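Polysaccharide Lyase Family 6 (Bacteroides cellulosilyticus, PDB 6QPS) probably cleaves alginate by beta-elimination, as a calcium-binding polysaccharide lyase specific for mannuronic acid. Local coordinates at residues 164-168 with 169-173. Sequence-based numbering, arbitrary orientation. Where two conformers were deposited one is given.
Sequences NRIDH and CYFAN
Asp167 OD2 is gripped by His168 ND1 and Thr133 OG1 at the corner where strand 165-167 turns into strand 170-172, two successive faces of one coil of the right-handed parallel beta-helix. His168 ND1 donates to Asp167 OD2 at 2.7 Å, almost straight at 176°, in the plane of the imidazole and to the anti lone pair of the oxygen. Arg131 pairs with OD1, whereas Arg165 NE lies 3.4 Å from Asp167 OD1 with the carboxylate above the guanidinium face, an attraction of charge alone; Arg165 also pairs with Asp197. An acid suits this place beside two arginines, which would probably favour its ionised form. His168 makes the corner with positive phi (55°), and Asn199 of the next coil braces it, its amide bonding Ile166 O and Cys169 N. Ile166, Cys169 and Phe171 line the interior of the coil, where Met132 touches both Ile166 and Cys169. The small Cys169 fits the inside of the corner, its SG 4.3 Å from Ile166 CG2. Ile166 keeps CG1 beside its own backbone N (chi1 -52°) and turns CG2 away from it, and this methyl meets the edge of the Phe171 ring, 3.7 Å from CZ and near the ring plane.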
loop_
_atom_site.group_PDB
_atom_site.type_symbol
_atom_site.label_atom_id
_atom_site.label_comp_id
_atom_site.label_asym_id
_atom_site.label_seq_id
_atom_site.Cartn_x
_atom_site.Cartn_y
_atom_site.Cartn_z
ATOM N N ASN A 164 -14.004 6.313 -4.307
ATOM C CA ASN A 164 -12.999 7.096 -5.010
ATOM C C ASN A 164 -11.920 6.169 -5.561
ATOM O O ASN A 164 -11.833 4.992 -5.193
ATOM C CB ASN A 164 -12.416 8.156 -4.075
ATOM C CG ASN A 164 -13.478 9.169 -3.638
ATOM O OD1 ASN A 164 -14.288 9.624 -4.454
ATOM N ND2 ASN A 164 -13.470 9.536 -2.358
ATOM N N ARG A 165 -11.136 6.698 -6.498
ATOM C CA ARG A 165 -10.154 5.899 -7.219
ATOM C C ARG A 165 -8.880 6.697 -7.467
ATOM O O ARG A 165 -8.930 7.854 -7.907
ATOM C CB ARG A 165 -10.732 5.402 -8.558
ATOM C CG ARG A 165 -9.784 4.486 -9.373
ATOM C CD ARG A 165 -10.519 3.906 -10.592
ATOM N NE ARG A 165 -9.586 3.091 -11.366
ATOM C CZ ARG A 165 -9.599 2.946 -12.682
ATOM N NH1 ARG A 165 -10.537 3.529 -13.409
ATOM N NH2 ARG A 165 -8.636 2.243 -13.274
ATOM N N ILE A 166 -7.742 6.069 -7.180
ATOM C CA ILE A 166 -6.414 6.568 -7.540
ATOM C C ILE A 166 -5.801 5.534 -8.489
ATOM O O ILE A 166 -5.575 4.388 -8.080
ATOM C CB ILE A 166 -5.513 6.708 -6.297
ATOM C CG1 ILE A 166 -6.191 7.522 -5.182
ATOM C CG2 ILE A 166 -4.152 7.302 -6.681
ATOM C CD1 ILE A 166 -6.486 8.943 -5.516
ATOM N N ASP A 167 -5.502 5.924 -9.724
ATOM C CA ASP A 167 -5.021 4.940 -10.691
ATOM C C ASP A 167 -4.058 5.529 -11.721
ATOM O O ASP A 167 -4.145 6.698 -12.120
ATOM C CB ASP A 167 -6.195 4.229 -11.412
ATOM C CG ASP A 167 -6.950 5.172 -12.355
ATOM O OD1 ASP A 167 -7.834 5.911 -11.874
ATOM O OD2 ASP A 167 -6.629 5.231 -13.580
ATOM N N HIS A 168 -3.156 4.669 -12.187
ATOM C CA HIS A 168 -2.213 5.040 -13.245
ATOM C C HIS A 168 -1.403 6.283 -12.887
ATOM O O HIS A 168 -1.002 7.050 -13.764
ATOM C CB HIS A 168 -2.904 5.167 -14.603
ATOM C CG HIS A 168 -3.542 3.892 -15.066
ATOM N ND1 HIS A 168 -4.861 3.586 -14.816
ATOM C CD2 HIS A 168 -3.038 2.838 -15.763
ATOM C CE1 HIS A 168 -5.141 2.402 -15.335
ATOM N NE2 HIS A 168 -4.055 1.925 -15.914
ATOM N N CYS A 169 -1.075 6.449 -11.606
ATOM C CA CYS A 169 -0.263 7.563 -11.120
ATOM C C CYS A 169 1.149 7.096 -10.778
ATOM O O CYS A 169 1.424 5.899 -10.664
ATOM C CB CYS A 169 -0.911 8.193 -9.883
ATOM S SG CYS A 169 -2.471 9.091 -10.177
ATOM N N TYR A 170 2.059 8.063 -10.635
ATOM C CA TYR A 170 3.446 7.826 -10.220
ATOM C C TYR A 170 3.724 8.716 -9.022
ATOM O O TYR A 170 3.526 9.937 -9.102
ATOM C CB TYR A 170 4.395 8.189 -11.362
ATOM C CG TYR A 170 5.885 8.036 -11.106
ATOM C CD1 TYR A 170 6.639 9.097 -10.654
ATOM C CD2 TYR A 170 6.532 6.837 -11.341
ATOM C CE1 TYR A 170 8.023 8.977 -10.452
ATOM C CE2 TYR A 170 7.900 6.707 -11.135
ATOM C CZ TYR A 170 8.634 7.782 -10.684
ATOM O OH TYR A 170 10.007 7.633 -10.475
ATOM N N PHE A 171 4.160 8.110 -7.918
ATOM C CA PHE A 171 4.439 8.845 -6.688
ATOM C C PHE A 171 5.841 8.474 -6.236
ATOM O O PHE A 171 6.095 7.302 -5.941
ATOM C CB PHE A 171 3.470 8.455 -5.569
ATOM C CG PHE A 171 2.000 8.560 -5.917
ATOM C CD1 PHE A 171 1.262 7.433 -6.230
ATOM C CD2 PHE A 171 1.349 9.772 -5.876
ATOM C CE1 PHE A 171 -0.095 7.527 -6.494
ATOM C CE2 PHE A 171 -0.020 9.864 -6.164
ATOM C CZ PHE A 171 -0.732 8.730 -6.450
ATOM N N ALA A 172 6.750 9.449 -6.162
ATOM C CA ALA A 172 8.123 9.107 -5.812
ATOM C C ALA A 172 8.861 10.242 -5.117
ATOM O O ALA A 172 8.513 11.421 -5.231
ATOM C CB ALA A 172 8.933 8.686 -7.050
ATOM N N ASN A 173 9.923 9.857 -4.411
ATOM C CA ASN A 173 10.897 10.782 -3.819
ATOM C C ASN A 173 10.309 11.663 -2.722
ATOM O O ASN A 173 10.633 12.850 -2.616
ATOM C CB ASN A 173 11.604 11.587 -4.902
ATOM C CG ASN A 173 12.286 10.671 -5.909
ATOM O OD1 ASN A 173 13.119 9.864 -5.528
ATOM N ND2 ASN A 173 11.870 10.723 -7.161
#